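Local coordinates for protein multicopper oxidase (Pseudomonas thermotolerans, PDB 6VOW) that probably oxidises phenolic and related substrates as a laccase-like multicopper oxidase, passing the electrons through its copper centres to reduce dioxygen to water, at residues E41-P46 with I84-E89; E50-H55 with G198-V203; A271-E276 with G303-P308; A315-S320 with A426-N431; Q349-A354 with T447-A452. One frame throughout, in Å; residues are numbered along the deposited sequence.

Interaction 1 of 5, residues E41-P46 with I84-E89; sequences ELIAAP and INKLDE
Three backbone hydrogen bonds join 41-46 to 84-89 as parallel neighbours. Ile-84 N gives to Leu-42 O at 2.9 Å in a nearly straight bond (167° at the hydrogen), Ala-44 N gives to Ile-84 O at 3.3 Å, and Lys-86 N gives to Ala-44 O at 2.8 Å, a more bent bond. Ile-84 O also receives a CA-H...O contact from Ile-43 CA, at 3.4 Å. The pairing is the junction of strands 37-49 and 78-85, inner strands of a mixed sheet in the N-terminal cupredoxin-like domain, where strand 57-62 runs along the far side of 37-49.

Apolar contacts divide between the two faces. With Ile-43 and Ile-84 side by side and pointing the same way, CG1 of Ile-43 rests 4.1 Å from CB of Ile-84. Ile-43 CG2 lies against the aliphatic stem of Lys-86, 3.8 Å from its CD, while the extended chain of Glu-41 reaches CD1 of Ile-84. On the other face Leu-87 CD1 meets Ala-44 CB at 3.9 Å; the CD2 branch of the same leucine lies against the Ala-45 backbone and slides past the ring of Pro-46. Trp-60 and Leu-149 touch it too.

Polar side-chain bonds shape the exit from the strand. Asn-85, its CG anti to the backbone N (chi1 -178°), turns OD1 to accept from Leu-87 N in an Asx turn, and its ND2 gives to Glu-89 O and Val-115 O.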
# COMPACT_ATOMS: atom_id res chain seq x y z
N GLU A 41 -18.69 -5.74 -8.57
CA GLU A 41 -18.50 -5.22 -9.93
C GLU A 41 -17.77 -3.90 -9.74
O GLU A 41 -18.36 -2.96 -9.13
CB GLU A 41 -19.84 -4.94 -10.61
CG GLU A 41 -19.66 -4.51 -12.05
CD GLU A 41 -20.91 -4.06 -12.78
OE1 GLU A 41 -21.62 -3.14 -12.36
OE2 GLU A 41 -21.15 -4.61 -13.83
N LEU A 42 -16.53 -3.82 -10.23
CA LEU A 42 -15.69 -2.64 -10.04
C LEU A 42 -15.39 -2.03 -11.39
O LEU A 42 -14.77 -2.67 -12.24
CB LEU A 42 -14.39 -2.96 -9.34
CG LEU A 42 -13.60 -1.72 -8.88
CD1 LEU A 42 -14.45 -0.82 -7.98
CD2 LEU A 42 -12.34 -2.05 -8.14
N ILE A 43 -15.78 -0.77 -11.58
CA ILE A 43 -15.57 -0.03 -12.86
C ILE A 43 -14.54 1.14 -12.68
O ILE A 43 -14.74 2.02 -11.85
CB ILE A 43 -16.93 0.55 -13.28
CG1 ILE A 43 -17.94 -0.54 -13.60
CG2 ILE A 43 -16.79 1.44 -14.46
CD1 ILE A 43 -19.36 -0.02 -13.72
N ALA A 44 -13.46 1.12 -13.48
CA ALA A 44 -12.54 2.23 -13.68
C ALA A 44 -13.09 3.18 -14.78
O ALA A 44 -13.41 2.78 -15.91
CB ALA A 44 -11.21 1.68 -14.10
N ALA A 45 -13.20 4.44 -14.47
CA ALA A 45 -13.81 5.39 -15.37
C ALA A 45 -13.41 6.78 -14.96
O ALA A 45 -13.03 6.97 -13.80
CB ALA A 45 -15.31 5.29 -15.31
N PRO A 46 -13.54 7.77 -15.91
CA PRO A 46 -13.25 9.14 -15.59
C PRO A 46 -14.13 9.64 -14.48
O PRO A 46 -15.30 9.39 -14.52
CB PRO A 46 -13.56 9.89 -16.91
CG PRO A 46 -13.46 8.86 -18.02
CD PRO A 46 -13.89 7.60 -17.36
N ILE A 84 -14.25 -3.99 -14.77
CA ILE A 84 -14.66 -3.50 -16.07
C ILE A 84 -13.91 -2.23 -16.35
O ILE A 84 -14.06 -1.27 -15.60
CB ILE A 84 -16.15 -3.19 -16.12
CG1 ILE A 84 -16.97 -4.45 -15.73
CG2 ILE A 84 -16.54 -2.80 -17.54
CD1 ILE A 84 -18.48 -4.21 -15.57
N ASN A 85 -13.18 -2.21 -17.46
CA ASN A 85 -12.36 -1.04 -17.83
C ASN A 85 -13.20 -0.06 -18.68
O ASN A 85 -13.47 -0.31 -19.85
CB ASN A 85 -11.15 -1.52 -18.59
CG ASN A 85 -10.22 -0.40 -18.97
OD1 ASN A 85 -10.36 0.70 -18.53
ND2 ASN A 85 -9.26 -0.70 -19.74
N LYS A 86 -13.65 1.04 -18.09
CA LYS A 86 -14.27 2.13 -18.88
C LYS A 86 -13.40 3.40 -19.03
O LYS A 86 -13.89 4.55 -19.12
CB LYS A 86 -15.61 2.47 -18.30
CG LYS A 86 -16.62 1.32 -18.36
CD LYS A 86 -18.01 1.90 -18.08
CE LYS A 86 -19.18 1.01 -18.49
NZ LYS A 86 -20.42 1.39 -17.74
N LEU A 87 -12.10 3.15 -19.03
CA LEU A 87 -11.13 4.17 -19.37
C LEU A 87 -10.89 4.07 -20.84
O LEU A 87 -11.44 3.23 -21.56
CB LEU A 87 -9.81 4.00 -18.58
CG LEU A 87 -9.98 4.10 -17.10
CD1 LEU A 87 -8.72 3.63 -16.44
CD2 LEU A 87 -10.35 5.50 -16.63
N ASP A 88 -10.05 4.97 -21.29
CA ASP A 88 -9.77 5.05 -22.69
C ASP A 88 -8.47 4.39 -23.00
O ASP A 88 -8.05 4.52 -24.09
CB ASP A 88 -9.94 6.46 -23.23
CG ASP A 88 -8.94 7.48 -22.67
OD1 ASP A 88 -7.81 7.13 -22.16
OD2 ASP A 88 -9.34 8.69 -22.75
N GLU A 89 -7.90 3.65 -22.05
CA GLU A 89 -6.71 2.87 -22.27
C GLU A 89 -6.62 1.61 -21.37
O GLU A 89 -7.32 1.51 -20.41
CB GLU A 89 -5.47 3.72 -22.01
CG GLU A 89 -5.24 4.04 -20.55
CD GLU A 89 -4.16 5.09 -20.37
OE1 GLU A 89 -4.03 5.98 -21.20
OE2 GLU A 89 -3.43 5.04 -19.43

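Interaction 2 of 5, residues E50-H55 with G198-V203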
# COMPACT_ATOMS: atom_id res chain seq x y z
N GLU A 50 -13.72 18.02 -7.82
CA GLU A 50 -13.50 19.43 -7.40
C GLU A 50 -12.61 19.23 -6.26
O GLU A 50 -13.08 19.11 -5.15
CB GLU A 50 -14.82 20.13 -6.95
CG GLU A 50 -14.88 21.68 -7.03
CD GLU A 50 -16.22 22.26 -6.53
OE1 GLU A 50 -17.23 21.51 -6.31
OE2 GLU A 50 -16.24 23.50 -6.34
N LEU A 51 -11.33 19.06 -6.54
CA LEU A 51 -10.33 18.98 -5.46
C LEU A 51 -9.90 20.35 -5.03
O LEU A 51 -9.60 20.57 -3.86
CB LEU A 51 -9.10 18.27 -5.95
CG LEU A 51 -9.00 16.77 -5.90
CD1 LEU A 51 -7.78 16.42 -6.69
CD2 LEU A 51 -8.84 16.29 -4.50
N VAL A 52 -9.77 21.23 -6.01
CA VAL A 52 -9.48 22.59 -5.74
C VAL A 52 -10.82 23.25 -5.94
O VAL A 52 -11.35 23.16 -7.05
CB VAL A 52 -8.42 23.12 -6.70
CG1 VAL A 52 -8.25 24.62 -6.58
CG2 VAL A 52 -7.09 22.47 -6.40
N PRO A 53 -11.41 23.84 -4.85
CA PRO A 53 -12.67 24.54 -5.03
C PRO A 53 -12.68 25.32 -6.34
O PRO A 53 -11.62 25.85 -6.78
CB PRO A 53 -12.74 25.46 -3.79
CG PRO A 53 -12.15 24.61 -2.72
CD PRO A 53 -11.04 23.82 -3.42
N GLY A 54 -13.83 25.26 -7.02
CA GLY A 54 -14.09 26.08 -8.19
C GLY A 54 -13.44 25.60 -9.47
O GLY A 54 -13.46 26.33 -10.45
N HIS A 55 -12.90 24.40 -9.45
CA HIS A 55 -12.05 23.85 -10.54
C HIS A 55 -12.22 22.35 -10.67
O HIS A 55 -12.39 21.63 -9.69
CB HIS A 55 -10.58 24.06 -10.27
CG HIS A 55 -10.11 25.46 -10.50
ND1 HIS A 55 -9.74 25.92 -11.75
CD2 HIS A 55 -9.92 26.49 -9.65
CE1 HIS A 55 -9.36 27.18 -11.65
NE2 HIS A 55 -9.44 27.54 -10.38
N GLY A 198 3.33 15.29 -5.62
CA GLY A 198 2.18 16.14 -5.77
C GLY A 198 2.23 17.24 -4.74
O GLY A 198 3.17 17.36 -3.91
N ARG A 199 1.17 18.01 -4.82
CA ARG A 199 1.00 19.20 -4.09
C ARG A 199 -0.15 19.10 -3.04
O ARG A 199 -0.02 19.62 -1.96
CB ARG A 199 0.71 20.28 -5.10
CG ARG A 199 0.60 21.68 -4.45
CD ARG A 199 0.14 22.67 -5.51
NE ARG A 199 -1.28 22.53 -5.85
CZ ARG A 199 -2.31 22.90 -5.07
NH1 ARG A 199 -2.09 23.40 -3.85
NH2 ARG A 199 -3.57 22.73 -5.48
N LEU A 200 -1.25 18.43 -3.34
CA LEU A 200 -2.48 18.55 -2.53
C LEU A 200 -2.82 17.25 -1.78
O LEU A 200 -3.25 16.20 -2.37
CB LEU A 200 -3.65 19.07 -3.35
CG LEU A 200 -4.92 19.29 -2.52
CD1 LEU A 200 -4.68 20.22 -1.33
CD2 LEU A 200 -6.07 19.81 -3.40
N THR A 201 -2.62 17.31 -0.47
CA THR A 201 -2.79 16.12 0.36
C THR A 201 -4.25 16.05 0.72
O THR A 201 -4.90 17.07 0.89
CB THR A 201 -1.89 16.16 1.58
OG1 THR A 201 -0.53 16.05 1.13
CG2 THR A 201 -2.14 15.03 2.47
N THR A 202 -4.76 14.85 0.71
CA THR A 202 -6.15 14.58 0.98
C THR A 202 -6.17 13.28 1.80
O THR A 202 -5.29 12.43 1.73
CB THR A 202 -6.96 14.32 -0.29
OG1 THR A 202 -6.31 13.32 -1.05
CG2 THR A 202 -7.21 15.60 -1.18
N VAL A 203 -7.21 13.20 2.59
CA VAL A 203 -7.59 12.01 3.31
C VAL A 203 -8.95 11.74 2.81
O VAL A 203 -9.84 12.59 2.99
CB VAL A 203 -7.63 12.26 4.82
CG1 VAL A 203 -8.51 11.24 5.51
CG2 VAL A 203 -6.23 12.16 5.37
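Leu-200 meets Leu-51 and Val-52 where the loop between strands 37-49 and 57-62 reaches the edge of the next cupredoxin-like domain's sheet. Strand 200-203 is an outermost strand there, and it starts with a classic beta bulge in which Arg-199 and Leu-200 both face Trp-174. The loop makes a type II beta turn from Val-52 to His-55, with Glu-50 OE2 accepting from Gly-54 N through its anti lone pair.

From CB, the Leu-200 side chain begins over one face of the Arg-199 guanidinium, CB 4.2 Å above the plane and offset toward the rim. CG lies anti to the backbone N (chi1 -177°), which extends the side chain toward the loop. CD2, the touching branch, sits 3.6 Å from the carbonyl O of Leu-51, 4.2 Å from Leu-51 CB and 4.1 Å from Val-52 CG2.

The side chains of Leu-51 and Thr-202 cross at about a right angle, CD2 of the leucine 3.8 Å from CG2 of the threonine, while Thr-202 OG1 is hydrogen-bonded to Lys-172 O. The Arg-199 guanidinium is held by Val-176 O at NE and Asp-177 O at NH2, and Val-52 CG2 lies in plane at its edge, 3.6 Å from NH2.

Interaction 3 of 5, residues A271-E276 with G303-P308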
# COMPACT_ATOMS: atom_id res chain seq x y z
N ALA A 271 -4.68 2.02 16.50
CA ALA A 271 -5.78 2.14 17.50
C ALA A 271 -5.59 3.33 18.36
O ALA A 271 -4.50 3.48 18.99
CB ALA A 271 -5.85 0.95 18.38
N VAL A 272 -6.65 4.14 18.45
CA VAL A 272 -6.57 5.42 19.11
C VAL A 272 -7.62 5.45 20.25
O VAL A 272 -8.80 5.15 20.02
CB VAL A 272 -6.89 6.54 18.09
CG1 VAL A 272 -7.01 7.91 18.76
CG2 VAL A 272 -5.76 6.62 17.08
N ARG A 273 -7.20 5.83 21.44
CA ARG A 273 -8.17 6.18 22.46
C ARG A 273 -8.63 7.55 22.17
O ARG A 273 -7.85 8.51 22.21
CB ARG A 273 -7.61 6.15 23.84
CG ARG A 273 -8.65 6.62 24.94
CD ARG A 273 -9.72 5.61 25.10
NE ARG A 273 -9.14 4.38 25.61
CZ ARG A 273 -9.82 3.32 26.03
NH1 ARG A 273 -11.19 3.25 26.05
NH2 ARG A 273 -9.12 2.28 26.44
N VAL A 274 -9.92 7.64 21.88
CA VAL A 274 -10.53 8.88 21.56
C VAL A 274 -10.73 9.61 22.88
O VAL A 274 -11.32 9.06 23.83
CB VAL A 274 -11.86 8.68 20.84
CG1 VAL A 274 -12.52 10.00 20.53
CG2 VAL A 274 -11.69 7.90 19.56
N PRO A 275 -10.25 10.86 22.96
CA PRO A 275 -10.34 11.55 24.20
C PRO A 275 -11.76 11.95 24.45
O PRO A 275 -12.63 11.67 23.66
CB PRO A 275 -9.43 12.78 23.99
CG PRO A 275 -9.23 12.91 22.53
CD PRO A 275 -9.91 11.77 21.86
N GLU A 276 -11.98 12.53 25.61
CA GLU A 276 -13.27 13.00 26.03
C GLU A 276 -13.86 13.91 24.99
O GLU A 276 -13.12 14.51 24.23
CB GLU A 276 -13.15 13.70 27.38
CG GLU A 276 -12.08 14.78 27.55
CD GLU A 276 -12.20 15.49 28.90
OE1 GLU A 276 -11.25 15.41 29.74
OE2 GLU A 276 -13.27 16.12 29.12
N GLY A 303 -14.16 1.11 26.18
CA GLY A 303 -13.82 -0.29 26.09
C GLY A 303 -12.35 -0.40 26.25
O GLY A 303 -11.63 0.61 26.12
N ASP A 304 -11.85 -1.61 26.48
CA ASP A 304 -10.42 -1.76 26.74
C ASP A 304 -9.72 -1.87 25.38
O ASP A 304 -10.34 -2.07 24.31
CB ASP A 304 -10.10 -2.98 27.65
CG ASP A 304 -9.19 -2.62 28.88
OD1 ASP A 304 -8.14 -1.92 28.76
OD2 ASP A 304 -9.55 -3.07 29.99
N TRP A 305 -8.41 -1.71 25.44
CA TRP A 305 -7.51 -1.99 24.32
C TRP A 305 -7.81 -3.40 23.85
O TRP A 305 -7.94 -4.26 24.69
CB TRP A 305 -6.02 -1.87 24.77
CG TRP A 305 -5.67 -0.46 25.04
CD1 TRP A 305 -5.59 0.10 26.23
CD2 TRP A 305 -5.47 0.57 24.06
NE1 TRP A 305 -5.33 1.42 26.09
CE2 TRP A 305 -5.25 1.74 24.75
CE3 TRP A 305 -5.46 0.59 22.65
CZ2 TRP A 305 -4.99 2.98 24.10
CZ3 TRP A 305 -5.22 1.82 21.98
CH2 TRP A 305 -4.97 3.00 22.71
N PRO A 306 -8.01 -3.61 22.52
CA PRO A 306 -8.09 -5.02 22.05
C PRO A 306 -6.86 -5.90 22.32
O PRO A 306 -5.76 -5.44 22.40
CB PRO A 306 -8.35 -4.86 20.55
CG PRO A 306 -9.25 -3.64 20.51
CD PRO A 306 -8.62 -2.68 21.52
N ALA A 307 -7.04 -7.18 22.44
CA ALA A 307 -5.90 -8.09 22.38
C ALA A 307 -5.15 -7.94 21.02
O ALA A 307 -5.71 -7.37 20.07
CB ALA A 307 -6.39 -9.50 22.50
N PRO A 308 -3.88 -8.43 20.94
CA PRO A 308 -3.14 -8.49 19.67
C PRO A 308 -3.98 -9.15 18.61
O PRO A 308 -4.60 -10.16 18.88
CB PRO A 308 -1.92 -9.36 19.99
CG PRO A 308 -1.70 -9.17 21.48
CD PRO A 308 -2.98 -8.61 22.10
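Ala-271 opens the contact by meeting the six-membered end of the Trp-305 indole. Its CB lies 3.8 Å from CZ3, and its carbonyl O approaches the same CZ3 to 3.5 Å at the ring edge. Val-272 turns its side chain the other way, and only its backbone comes near the indole.

Arg-273 faces the loop again and does most of the work. Its backbone N is 3.8 Å from Trp-305 CH2 and its CB is 4.1 Å from CZ2, so the start of the residue lines the benzo part of the indole. The chain then bends at chi2 (70°) and chi3 (64°), which brings the guanidinium back to Gly-303 O. NH1 gives to that oxygen at 2.7 Å, in the carbonyl plane, and NH2 adds a weak second bond at 3.0 Å. NH2 also stands 3.9 Å over a face of the indole near its rim; the two planes are nearly perpendicular, and any cation-pi attraction is long and weak.

NH1 has a second acceptor in Gly-216 O, so the arginine links two loops. Strand 267-273 runs between 218-225 and 240-246 in the sheet of the middle domain, and the 303-308 loop lies over it, with Trp-305 also touching Glu-240, Tyr-244 and, through a cation-pi contact, Arg-242.

Interaction 4 of 5, residues A315-S320 with A426-N431; sequences AEPDLS and ALVADN
Val-428 pushes its CG2 methyl into a hollow made by the bend of the 315-320 chain. Two carbonyl oxygens form part of the wall, Ala-315 O at 3.2 Å and Glu-316 O at 3.4 Å from CG2, and Ala-315 CB closes in at 3.5 Å, tighter than usual for two carbons. With CG1 anti to the backbone N (chi1 -178°), CG2 is the branch that enters the bend, while CG1 stays at its side against the same alanine methyl. Ala-315 CB also touches Asp-430 OD2, 3.4 Å away.

The next bump comes from the loop. The Pro-317 ring lies on the strand backbone, its CG 3.4 Å from Ala-426 O and its CB 3.9 Å from Ala-426 CB. The same methyl also receives the Leu-319 tip, CD2 at 4.0 Å. Alternate residues Ala-426 and Val-428 thus receive the loop, while Leu-427 between them points away from it.

Phe-411 packs on Pro-317 as well, and Glu-316 makes a salt bridge to Lys-398. The arrangement is a connecting segment laid obliquely along a sheet face, running largely against the strand: the link leading into strand 323-329 packs on strand 422-428 of the C-terminal cupredoxin-like domain.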
# COMPACT_ATOMS: atom_id res chain seq x y z
N ALA A 315 4.09 -18.08 6.01
CA ALA A 315 5.07 -19.13 6.19
C ALA A 315 6.28 -18.56 6.94
O ALA A 315 6.97 -17.70 6.43
CB ALA A 315 5.44 -19.72 4.82
N GLU A 316 6.51 -19.02 8.17
CA GLU A 316 7.65 -18.59 8.96
C GLU A 316 8.91 -18.81 8.19
O GLU A 316 9.18 -19.91 7.74
CB GLU A 316 7.72 -19.35 10.28
CG GLU A 316 8.67 -18.73 11.30
CD GLU A 316 8.42 -17.25 11.56
OE1 GLU A 316 7.41 -16.92 12.25
OE2 GLU A 316 9.25 -16.41 11.09
N PRO A 317 9.66 -17.76 7.96
CA PRO A 317 10.98 -18.09 7.46
C PRO A 317 11.76 -18.67 8.64
O PRO A 317 11.55 -18.25 9.79
CB PRO A 317 11.51 -16.75 6.92
CG PRO A 317 10.28 -15.94 6.73
CD PRO A 317 9.41 -16.33 7.89
N ASP A 318 12.55 -19.71 8.31
CA ASP A 318 13.47 -20.50 9.15
C ASP A 318 14.90 -19.97 8.77
O ASP A 318 15.47 -20.38 7.75
CB ASP A 318 13.26 -22.05 8.87
CG ASP A 318 14.45 -22.92 9.33
OD1 ASP A 318 15.45 -22.35 9.82
OD2 ASP A 318 14.40 -24.19 9.22
N LEU A 319 15.43 -19.07 9.59
CA LEU A 319 16.73 -18.43 9.31
C LEU A 319 17.88 -19.40 9.17
O LEU A 319 18.74 -19.19 8.32
CB LEU A 319 17.09 -17.35 10.35
CG LEU A 319 16.08 -16.20 10.46
CD1 LEU A 319 16.74 -14.96 11.04
CD2 LEU A 319 15.42 -15.87 9.12
N SER A 320 17.91 -20.45 9.99
CA SER A 320 19.02 -21.39 9.94
C SER A 320 19.08 -22.10 8.57
O SER A 320 20.17 -22.49 8.13
CB SER A 320 18.92 -22.39 11.10
OG SER A 320 17.58 -22.83 11.29
N ALA A 426 13.47 -11.62 5.11
CA ALA A 426 13.37 -13.05 4.88
C ALA A 426 11.95 -13.52 4.53
O ALA A 426 10.96 -13.02 5.04
CB ALA A 426 13.87 -13.75 6.13
N LEU A 427 11.90 -14.51 3.64
CA LEU A 427 10.68 -15.00 3.07
C LEU A 427 10.76 -16.46 2.83
O LEU A 427 11.85 -17.01 2.71
CB LEU A 427 10.45 -14.34 1.72
CG LEU A 427 11.57 -14.45 0.68
CD1 LEU A 427 11.15 -15.38 -0.39
CD2 LEU A 427 11.94 -13.11 0.00
N VAL A 428 9.57 -17.08 2.73
CA VAL A 428 9.38 -18.38 2.12
C VAL A 428 8.87 -18.15 0.72
O VAL A 428 7.96 -17.38 0.53
CB VAL A 428 8.41 -19.26 2.93
CG1 VAL A 428 8.24 -20.68 2.28
CG2 VAL A 428 8.89 -19.29 4.42
N ALA A 429 9.48 -18.83 -0.27
CA ALA A 429 9.12 -18.68 -1.68
C ALA A 429 7.95 -19.62 -1.90
O ALA A 429 8.05 -20.66 -2.50
CB ALA A 429 10.30 -18.96 -2.56
N ASP A 430 6.82 -19.11 -1.43
CA ASP A 430 5.58 -19.79 -1.10
C ASP A 430 4.70 -20.03 -2.30
O ASP A 430 3.92 -20.94 -2.32
CB ASP A 430 4.78 -18.77 -0.23
CG ASP A 430 4.18 -19.37 0.98
OD1 ASP A 430 3.86 -20.60 1.00
OD2 ASP A 430 4.02 -18.57 1.96
N ASN A 431 4.77 -19.13 -3.27
CA ASN A 431 3.70 -18.88 -4.23
C ASN A 431 4.46 -18.86 -5.58
O ASN A 431 5.36 -18.00 -5.79
CB ASN A 431 3.06 -17.54 -3.77
CG ASN A 431 1.88 -17.14 -4.55
OD1 ASN A 431 1.46 -17.83 -5.44
ND2 ASN A 431 1.31 -16.02 -4.20

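Interaction 5 of 5, residues Q349-A354 with T447-A452; sequences QINGQA and TGLMAA
The backbones of Gln-349 and Gly-448 come within 4.7 Å at their CA atoms, where Gln-349 N gives a hydrogen bond to Thr-447 O (3.2 Å) and Gly-448 CA makes a CA-H...O contact of 3.3 Å to Gln-349 O. Gly-448, at phi 121°, has no side chain between its CA and that oxygen.

Leu-449 supplies the main apolar surface. Its CB packs on Gln-349 CB at 3.7 Å. CG is anti to the backbone N (chi1 -159°), which sends CD1 against the loop backbone, 3.2 Å from Ile-350 O, a buried oxygen with no polar partner in the model. The side chain of Asn-351 crosses this leucine at about a right angle and extends on toward Met-450 and Ala-451.

This is the region of the mononuclear, type 1 copper in the C-terminal cupredoxin-like domain. Cys-439, His-388 and His-444 bind that copper. The side chain of Leu-449 touches Cys-439 and His-444 and comes to about 3 Å (nearest atoms) from a bound copper, without a donor atom to bind it. Gln-349 also packs on His-444, one of the ligands.

The loop doubles back in a type I' beta turn that begins at Asn-351 and ends at Ala-354, held by paired bonds: Asn-351 N gives to Ala-354 O at 2.7 Å, and Ala-354 N to Asn-351 O. Thr-447, just after helix 442-446, is hydrogen-bonded through OG1 to Asp-443 O.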
# COMPACT_ATOMS: atom_id res chain seq x y z
N GLN A 349 17.28 4.58 -12.27
CA GLN A 349 17.49 3.66 -11.20
C GLN A 349 17.71 2.27 -11.78
O GLN A 349 17.25 1.95 -12.86
CB GLN A 349 16.28 3.70 -10.23
CG GLN A 349 15.83 5.14 -9.88
CD GLN A 349 16.47 5.76 -8.61
OE1 GLN A 349 17.32 5.14 -7.88
NE2 GLN A 349 16.05 6.98 -8.30
N ILE A 350 18.36 1.44 -10.99
CA ILE A 350 18.99 0.23 -11.41
C ILE A 350 18.69 -0.73 -10.23
O ILE A 350 18.51 -0.25 -9.11
CB ILE A 350 20.52 0.53 -11.63
CG1 ILE A 350 20.96 0.37 -13.11
CG2 ILE A 350 21.44 -0.27 -10.68
CD1 ILE A 350 22.41 0.80 -13.39
N ASN A 351 18.54 -2.05 -10.50
CA ASN A 351 18.56 -3.14 -9.50
C ASN A 351 19.65 -4.16 -9.80
O ASN A 351 19.52 -4.93 -10.75
CB ASN A 351 17.20 -3.88 -9.45
CG ASN A 351 16.28 -3.28 -8.43
OD1 ASN A 351 16.76 -2.60 -7.56
ND2 ASN A 351 14.97 -3.51 -8.54
N GLY A 352 20.72 -4.17 -9.01
CA GLY A 352 21.81 -5.08 -9.31
C GLY A 352 22.47 -4.76 -10.65
O GLY A 352 22.84 -5.68 -11.39
N GLN A 353 22.64 -3.47 -10.93
CA GLN A 353 22.95 -2.97 -12.27
C GLN A 353 21.88 -3.12 -13.43
O GLN A 353 22.18 -2.77 -14.58
CB GLN A 353 24.31 -3.54 -12.73
N ALA A 354 20.65 -3.58 -13.17
CA ALA A 354 19.69 -3.75 -14.29
C ALA A 354 18.61 -2.74 -14.08
O ALA A 354 18.08 -2.75 -13.07
CB ALA A 354 19.13 -5.17 -14.33
N THR A 447 11.11 4.40 -13.80
CA THR A 447 12.37 4.83 -14.38
C THR A 447 13.43 3.85 -14.02
O THR A 447 14.58 4.25 -13.86
CB THR A 447 12.74 6.28 -13.98
OG1 THR A 447 12.88 6.44 -12.55
CG2 THR A 447 11.66 7.20 -14.50
N GLY A 448 13.07 2.57 -13.83
CA GLY A 448 14.08 1.53 -13.67
C GLY A 448 14.13 0.66 -12.40
O GLY A 448 14.76 -0.41 -12.41
N LEU A 449 13.51 1.09 -11.30
CA LEU A 449 13.71 0.41 -10.01
C LEU A 449 12.68 -0.71 -9.83
O LEU A 449 11.78 -0.65 -8.99
CB LEU A 449 13.65 1.44 -8.89
CG LEU A 449 14.29 1.10 -7.56
CD1 LEU A 449 15.70 0.54 -7.78
CD2 LEU A 449 14.31 2.36 -6.67
N MET A 450 12.84 -1.74 -10.65
CA MET A 450 11.97 -2.87 -10.64
C MET A 450 12.70 -4.06 -11.19
O MET A 450 13.57 -3.94 -12.08
CB MET A 450 10.70 -2.60 -11.41
CG MET A 450 9.80 -3.79 -11.64
SD MET A 450 8.07 -3.30 -11.81
CE MET A 450 7.88 -2.65 -13.47
N ALA A 451 12.38 -5.20 -10.62
CA ALA A 451 12.87 -6.42 -11.15
C ALA A 451 11.80 -7.47 -10.97
O ALA A 451 10.72 -7.22 -10.43
CB ALA A 451 14.12 -6.78 -10.42
N ALA A 452 12.09 -8.63 -11.48
CA ALA A 452 11.19 -9.74 -11.39
C ALA A 452 11.95 -10.91 -10.74
O ALA A 452 13.13 -11.17 -11.04
CB ALA A 452 10.69 -10.09 -12.78

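In the fold
From the N terminus, interaction 1 closes a short loop of 37 residues and pairs two strands of the first domain's sheet. Interaction 2 starts just beyond residue 46 on the same strand-to-loop path and crosses it, since 84-89 falls between 50-55 and 198-203; it carries the first domain to the edge of the middle one. Interaction 3 follows in series and folds the outgoing linker back on the same middle-domain sheet that interaction 2 reaches, their centres about 32 Å apart. Farther along that linker, interaction 4 lays 315-320 on strand 422-428; interaction 5 crosses it, bringing the later loop between strands 323-329 and 368-370 onto the start of strand 450-455, beside copper.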